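Local coordinates for putative aminotransferase (Actinomadura melliaura, PDB 4ZWV), which probably acts as a pyridoxal 5'-phosphate-dependent sugar aminotransferase in the biosynthesis of the aminopentose of the indolocarbazole AT2433, at residues R323-S328 with T335-L340; R50-H55 with E209-R214; S59-A64 with A157-C162. All coordinates share one frame; numbering follows the deposited sequence. Where two conformers were deposited one is given.

Overall arrangement
The first segment to take part, going from the N terminus, is strand 51-54, followed closely by helix 57-66. Contact 2 brings this strand together with helix 205-214, closing a loop of 153 residues. Within that long span lies contact 3, which joins helix 57-66 to strand 157-161, so both contacts pack helices on the same seven-stranded mixed sheet. They also touch each other, through Val54 with Gly60 and Arg214 with Leu63. Contact 1 comes later and separately, joining the loop after helix 303-312 to the start of helix 338-344 across six residues. Its centre is 33 Å from that of contact 2, across the centre of the chain.

Contact 1. Residues R323-S328 with T335-L340; sequences RNDEHS and TSLPGL
Arg323 and Leu340 face each other across a short loop, their CA atoms 9.0 Å apart, and Asp325 CA lies 8.3 Å from Thr335 CA. Residues 324-326 form a 3-10 turn, while Leu337 occupies the N-cap position of helix 338-344. The backbones share no direct hydrogen bond. Arg323 bends at chi3 (-73°), which lays its guanidinium beside Asp325: NE and NH2 grip the carboxylate side-on, one nitrogen to each oxygen, both through syn lone pairs. The NE to OD1 bond of this pair is nearly straight (174°). Leu340 then puts CD2 over the centre of one guanidinium face, 3.5 Å from Arg323 CZ. Leu337 CD1 approaches the carboxylate, 3.6 Å from Asp325 OD2. Two waters span the remaining distance: one accepts from Arg323 NH2 and from Leu337 N (2.9 Å), the other donates to Asp325 OD2 and accepts from Thr335 N (3.0 Å). Outside the segments, Asp341 pairs with Arg323 NH1 and Arg334 with Asp325 OD2. Asp325 thus meets the guanidinium of Arg323 in its own plane, which probably fixes its rotation and lets a leucine methyl lie on a face.

Contact 2. Residues R50-H55 with E209-R214; sequences RVVSVH and ERAMLR
No flat side chain takes part where Val52 meets Ala211 and Met212; the contact is purely aliphatic, with no ring, amide or guanidinium in the touching set. Val52 sits on strand 51-54, one of the two edge strands of the mixed sheet within this chain, and Ala211 and Met212 on helix 205-214, which packs against it. The nearest backbones are those of Val52 and Met212, with CA atoms 6.4 Å apart. Val52 points toward the helix and divides its two methyls. CG2, anti to the carbonyl carbon, reaches the helix at two points, lying 4.0 Å from Ala211 CB and also 4.0 Å from Met212 CG. CG1 turns instead to the helix backbone, 4.2 Å from Ala211 O. Ala211 offers just its single methyl. Met212 is a selenomethionine modelled in two conformers; in one of them it meets Val52 with its CG methylene, and the two side chains cross obliquely. Nearby, Leu202, His208 and Arg215 also touch Val52, while Ala211 packs on Leu200 of the neighbouring strand 198-201. That strand is itself tied to 51-54 by backbone hydrogen bonds, Val52 pairing with Leu200, so the helix bridges both strands. Further along, His55 meets His55 of the second subunit, their ring planes about 40° apart, which brings the end of segment 50-55 to the dimer interface. A polar tie lies close by, where Arg215 NH1, just past the helix, is hydrogen-bonded to Ser53 O. No hydrogen bond or charge pair crosses between the two segments themselves, so their contact here is probably held by apolar packing, with Val52 and Ala211 both buried.

Contact 3. Residues S59-A64 with A157-C162; sequences SGLCLA and AVIEDC
The fold type I architecture of pyridoxal phosphate-dependent aminotransferases, here a seven-stranded mixed sheet flanked by helices, supplies both partners: helix 57-66 lies over the central strand 157-161. The axes of segments 59-64 and 157-161 run antiparallel (176°), 9.9 Å apart at closest approach. Gly57 and Thr58, at the start of this helix, are pyridoxal 5'-phosphate-binding residues, although no cofactor is bound to this chain, which puts the packing close to the cofactor site. Ile159 carries most of the apolar contact. Its CG1 stands anti to the carbonyl carbon (chi1 -62°), which sends CD1 to Ala64, 3.7 Å from CB, while the CG2 branch turns to the other helix residue and lies 3.9 Å from Leu61 CD2. Ala64 points its CB toward the strand, and Leu61 comes at a slant to Ile159. If Ile159 were an alanine, the loss of CG1, CD1 and CG2 would probably open a gap beneath the helix and cost Ala64 CB and Leu61 CD2 their contact with strand 157-161. Leu61 also packs on Val183 of strand 181-185, so the helix spans two adjacent parallel strands. Toward the C-terminal end of the strand the contact becomes mixed in character: Asp161 meets Leu61 at about a right angle, and its OD2, which is hydrogen-bonded to Thr87 OG1, lies 3.9 Å from Leu61 CD1.

Contact 1. Residues R323-S328 with T335-L340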
# COMPACT_ATOMS: atom_id res chain seq x y z
N ARG A 323 20.86 -11.35 -1.84
CA ARG A 323 21.41 -10.26 -1.03
C ARG A 323 21.18 -8.93 -1.75
O ARG A 323 21.49 -8.79 -2.93
CB ARG A 323 22.91 -10.49 -0.73
CG ARG A 323 23.80 -10.67 -1.96
CD ARG A 323 25.25 -11.00 -1.56
NE ARG A 323 25.95 -9.84 -1.01
CZ ARG A 323 27.20 -9.90 -0.56
NH1 ARG A 323 27.87 -11.05 -0.59
NH2 ARG A 323 27.77 -8.81 -0.07
N ASN A 324 20.59 -7.95 -1.04
CA ASN A 324 20.00 -6.79 -1.72
C ASN A 324 21.06 -5.86 -2.31
O ASN A 324 20.77 -5.09 -3.24
CB ASN A 324 19.13 -5.96 -0.77
CG ASN A 324 17.91 -6.71 -0.22
OD1 ASN A 324 17.16 -6.14 0.56
ND2 ASN A 324 17.72 -7.98 -0.59
N ASP A 325 22.27 -5.93 -1.78
CA ASP A 325 23.35 -5.05 -2.22
C ASP A 325 23.86 -5.41 -3.61
O ASP A 325 24.61 -4.64 -4.21
CB ASP A 325 24.51 -5.03 -1.20
CG ASP A 325 25.15 -6.41 -0.97
OD1 ASP A 325 24.44 -7.44 -1.03
OD2 ASP A 325 26.38 -6.45 -0.72
N GLU A 326 23.44 -6.56 -4.13
CA GLU A 326 23.84 -6.97 -5.49
C GLU A 326 22.91 -6.44 -6.59
O GLU A 326 23.23 -6.56 -7.78
CB GLU A 326 23.92 -8.50 -5.58
CG GLU A 326 25.18 -9.08 -4.94
CD GLU A 326 25.33 -10.58 -5.14
OE1 GLU A 326 24.42 -11.21 -5.72
OE2 GLU A 326 26.36 -11.13 -4.72
N HIS A 327 21.76 -5.89 -6.22
CA HIS A 327 20.83 -5.39 -7.23
C HIS A 327 21.36 -4.16 -7.93
O HIS A 327 21.97 -3.28 -7.30
CB HIS A 327 19.48 -5.08 -6.58
CG HIS A 327 18.72 -6.30 -6.16
ND1 HIS A 327 18.48 -7.35 -7.02
CD2 HIS A 327 18.16 -6.64 -4.98
CE1 HIS A 327 17.79 -8.28 -6.39
NE2 HIS A 327 17.58 -7.88 -5.15
N SER A 328 21.10 -4.07 -9.23
CA SER A 328 21.71 -3.00 -10.00
C SER A 328 21.15 -1.63 -9.59
O SER A 328 21.84 -0.62 -9.73
CB SER A 328 21.55 -3.25 -11.50
OG SER A 328 20.20 -3.28 -11.89
N THR A 335 29.54 -1.83 -0.96
CA THR A 335 30.62 -1.75 -0.00
C THR A 335 31.14 -3.16 0.27
O THR A 335 30.50 -4.14 -0.10
CB THR A 335 30.17 -1.08 1.31
OG1 THR A 335 31.30 -0.75 2.11
CG2 THR A 335 29.27 -2.00 2.08
N SER A 336 32.30 -3.25 0.90
CA SER A 336 32.87 -4.57 1.19
C SER A 336 32.24 -5.16 2.44
O SER A 336 32.31 -4.57 3.51
CB SER A 336 34.38 -4.47 1.34
OG SER A 336 34.91 -5.73 1.73
N LEU A 337 31.64 -6.34 2.29
CA LEU A 337 31.00 -7.02 3.42
C LEU A 337 31.57 -8.43 3.53
O LEU A 337 30.93 -9.39 3.11
CB LEU A 337 29.48 -7.06 3.23
CG LEU A 337 28.80 -5.71 3.06
CD1 LEU A 337 27.32 -5.89 2.70
CD2 LEU A 337 28.94 -4.87 4.31
N PRO A 338 32.77 -8.55 4.10
CA PRO A 338 33.48 -9.83 4.11
C PRO A 338 32.77 -10.90 4.95
O PRO A 338 32.89 -12.08 4.63
CB PRO A 338 34.85 -9.48 4.71
CG PRO A 338 34.61 -8.23 5.48
CD PRO A 338 33.55 -7.48 4.73
N GLY A 339 32.04 -10.49 5.99
CA GLY A 339 31.29 -11.44 6.79
C GLY A 339 30.22 -12.12 5.95
O GLY A 339 30.14 -13.35 5.89
N LEU A 340 29.41 -11.32 5.28
CA LEU A 340 28.39 -11.87 4.39
C LEU A 340 29.02 -12.68 3.26
O LEU A 340 28.53 -13.76 2.92
CB LEU A 340 27.51 -10.75 3.83
CG LEU A 340 26.39 -11.16 2.88
CD1 LEU A 340 25.56 -12.29 3.51
CD2 LEU A 340 25.51 -9.96 2.55
O HOH W 1 30.78 -7.75 -0.04
O HOH W 2 27.95 -4.40 -1.14

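Contact 2. Residues R50-H55 with E209-R214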
# COMPACT_ATOMS: atom_id res chain seq x y z
N ARG A 50 0.04 -0.09 22.39
CA ARG A 50 0.22 0.87 21.30
C ARG A 50 0.49 0.16 19.99
O ARG A 50 1.63 0.13 19.52
CB ARG A 50 1.36 1.84 21.63
CG ARG A 50 1.12 2.64 22.91
CD ARG A 50 2.40 3.32 23.37
NE ARG A 50 3.38 2.32 23.77
CZ ARG A 50 3.43 1.77 24.98
NH1 ARG A 50 2.57 2.15 25.91
NH2 ARG A 50 4.36 0.86 25.25
N VAL A 51 -0.55 -0.44 19.41
CA VAL A 51 -0.36 -1.17 18.17
C VAL A 51 -1.26 -0.59 17.08
O VAL A 51 -2.40 -0.19 17.34
CB VAL A 51 -0.64 -2.69 18.33
CG1 VAL A 51 0.26 -3.28 19.42
CG2 VAL A 51 -2.12 -2.97 18.63
N VAL A 52 -0.71 -0.53 15.88
CA VAL A 52 -1.37 0.13 14.76
C VAL A 52 -1.39 -0.82 13.58
O VAL A 52 -0.34 -1.12 13.01
CB VAL A 52 -0.63 1.43 14.41
CG1 VAL A 52 -1.23 2.10 13.20
CG2 VAL A 52 -0.62 2.37 15.63
N SER A 53 -2.56 -1.33 13.21
CA SER A 53 -2.64 -2.19 12.04
C SER A 53 -2.39 -1.39 10.76
O SER A 53 -2.77 -0.22 10.65
CB SER A 53 -3.98 -2.92 11.96
OG SER A 53 -5.07 -2.01 11.88
N VAL A 54 -1.72 -2.04 9.82
CA VAL A 54 -1.36 -1.41 8.56
C VAL A 54 -1.57 -2.38 7.40
O VAL A 54 -1.84 -3.56 7.60
CB VAL A 54 0.11 -0.92 8.59
CG1 VAL A 54 0.25 0.27 9.52
CG2 VAL A 54 1.07 -2.03 8.97
N HIS A 55 -1.46 -1.87 6.18
CA HIS A 55 -1.71 -2.62 4.96
C HIS A 55 -0.80 -3.84 4.77
O HIS A 55 -1.22 -4.86 4.24
CB HIS A 55 -1.55 -1.65 3.76
CG HIS A 55 -1.10 -2.28 2.48
ND1 HIS A 55 0.14 -2.03 1.94
CD2 HIS A 55 -1.72 -3.12 1.63
CE1 HIS A 55 0.27 -2.70 0.81
NE2 HIS A 55 -0.85 -3.37 0.60
N GLU A 209 -0.11 8.09 18.59
CA GLU A 209 -1.16 8.98 18.08
C GLU A 209 -0.84 9.46 16.66
O GLU A 209 -1.74 9.51 15.80
CB GLU A 209 -1.37 10.16 19.02
CG GLU A 209 -1.90 9.78 20.40
CD GLU A 209 -3.35 9.32 20.40
OE1 GLU A 209 -4.07 9.56 19.40
OE2 GLU A 209 -3.78 8.71 21.40
N ARG A 210 0.42 9.78 16.38
CA ARG A 210 0.81 10.20 15.03
C ARG A 210 0.65 9.07 14.03
O ARG A 210 0.20 9.28 12.90
CB ARG A 210 2.26 10.71 15.01
CG ARG A 210 2.46 11.98 15.82
CD ARG A 210 3.94 12.35 15.87
NE ARG A 210 4.43 12.63 14.52
CZ ARG A 210 5.62 12.27 14.05
NH1 ARG A 210 6.48 11.60 14.82
NH2 ARG A 210 5.96 12.57 12.80
N ALA A 211 0.98 7.85 14.45
CA ALA A 211 0.85 6.69 13.57
C ALA A 211 -0.59 6.42 13.18
O ALA A 211 -0.89 6.10 12.03
CB ALA A 211 1.44 5.44 14.23
N MSE A 212 -1.50 6.56 14.15
CA MSE A 212 -2.91 6.33 13.90
C MSE A 212 -3.52 7.34 12.94
O MSE A 212 -4.47 7.03 12.22
CB MSE A 212 -3.70 6.35 15.20
CG MSE A 212 -3.46 5.12 16.03
SE MSE A 212 -4.68 5.07 17.52
CE MSE A 212 -3.81 6.38 18.65
N LEU A 213 -2.98 8.56 12.94
CA LEU A 213 -3.40 9.56 11.98
C LEU A 213 -2.76 9.35 10.60
O LEU A 213 -3.45 9.33 9.57
CB LEU A 213 -3.07 10.97 12.49
CG LEU A 213 -3.97 11.52 13.59
CD1 LEU A 213 -3.33 12.77 14.17
CD2 LEU A 213 -5.35 11.83 13.04
N ARG A 214 -1.44 9.19 10.58
CA ARG A 214 -0.74 9.17 9.31
C ARG A 214 -0.95 7.89 8.51
O ARG A 214 -0.71 7.88 7.31
CB ARG A 214 0.75 9.42 9.52
CG ARG A 214 1.04 10.78 10.16
CD ARG A 214 2.53 11.11 10.13
NE ARG A 214 2.90 11.54 8.79
CZ ARG A 214 4.10 12.02 8.45
NH1 ARG A 214 5.06 12.13 9.36
NH2 ARG A 214 4.33 12.39 7.20

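Contact 3. Residues S59-A64 with A157-C162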
# COMPACT_ATOMS: atom_id res chain seq x y z
N SER A 59 4.27 -1.32 4.26
CA SER A 59 3.66 -0.05 4.64
C SER A 59 3.98 0.33 6.09
O SER A 59 4.18 1.51 6.39
CB SER A 59 2.14 -0.10 4.42
OG SER A 59 1.86 -0.06 3.02
N GLY A 60 4.09 -0.67 6.97
CA GLY A 60 4.48 -0.40 8.34
C GLY A 60 5.88 0.21 8.43
O GLY A 60 6.11 1.16 9.19
N LEU A 61 6.80 -0.33 7.64
CA LEU A 61 8.17 0.21 7.59
C LEU A 61 8.19 1.63 7.02
O LEU A 61 8.89 2.49 7.52
CB LEU A 61 9.07 -0.71 6.75
CG LEU A 61 9.40 -2.07 7.35
CD1 LEU A 61 10.04 -2.97 6.30
CD2 LEU A 61 10.32 -1.92 8.57
N CYS A 62 7.40 1.87 5.96
CA CYS A 62 7.33 3.20 5.37
C CYS A 62 6.80 4.21 6.38
O CYS A 62 7.34 5.31 6.53
CB CYS A 62 6.44 3.19 4.14
SG CYS A 62 7.14 2.24 2.75
N LEU A 63 5.74 3.82 7.08
CA LEU A 63 5.17 4.69 8.11
C LEU A 63 6.16 4.94 9.24
O LEU A 63 6.33 6.08 9.68
CB LEU A 63 3.87 4.09 8.64
CG LEU A 63 3.18 4.80 9.80
CD1 LEU A 63 2.94 6.27 9.48
CD2 LEU A 63 1.86 4.11 10.08
N ALA A 64 6.84 3.89 9.71
CA ALA A 64 7.83 4.07 10.78
C ALA A 64 8.91 5.08 10.39
O ALA A 64 9.27 5.96 11.19
CB ALA A 64 8.45 2.72 11.15
N ALA A 157 17.21 6.40 15.80
CA ALA A 157 16.10 5.51 16.06
C ALA A 157 16.38 4.13 15.52
O ALA A 157 17.05 3.98 14.50
CB ALA A 157 14.84 6.06 15.44
N VAL A 158 15.85 3.12 16.21
CA VAL A 158 15.86 1.75 15.70
C VAL A 158 14.45 1.36 15.30
O VAL A 158 13.50 1.58 16.05
CB VAL A 158 16.38 0.76 16.76
CG1 VAL A 158 16.14 -0.69 16.31
CG2 VAL A 158 17.85 0.98 17.01
N ILE A 159 14.33 0.78 14.11
CA ILE A 159 13.09 0.15 13.69
C ILE A 159 13.39 -1.34 13.55
O ILE A 159 14.32 -1.72 12.85
CB ILE A 159 12.57 0.70 12.36
CG1 ILE A 159 12.25 2.19 12.51
CG2 ILE A 159 11.35 -0.09 11.91
CD1 ILE A 159 12.18 2.92 11.15
N GLU A 160 12.61 -2.18 14.24
CA GLU A 160 12.79 -3.63 14.17
C GLU A 160 11.86 -4.23 13.13
O GLU A 160 10.64 -4.11 13.23
CB GLU A 160 12.50 -4.29 15.52
CG GLU A 160 13.44 -3.88 16.65
CD GLU A 160 13.03 -4.50 17.98
OE1 GLU A 160 12.60 -5.68 17.98
OE2 GLU A 160 13.12 -3.82 19.01
N ASP A 161 12.45 -4.88 12.13
CA ASP A 161 11.68 -5.60 11.12
C ASP A 161 11.44 -7.00 11.66
O ASP A 161 12.35 -7.83 11.71
CB ASP A 161 12.42 -5.62 9.77
CG ASP A 161 11.66 -6.35 8.68
OD1 ASP A 161 10.72 -7.11 8.98
OD2 ASP A 161 12.01 -6.17 7.50
N CYS A 162 10.20 -7.24 12.08
CA CYS A 162 9.80 -8.48 12.73
C CYS A 162 8.98 -9.36 11.81
O CYS A 162 8.23 -10.22 12.29
CB CYS A 162 8.98 -8.18 13.99
SG CYS A 162 9.81 -7.14 15.21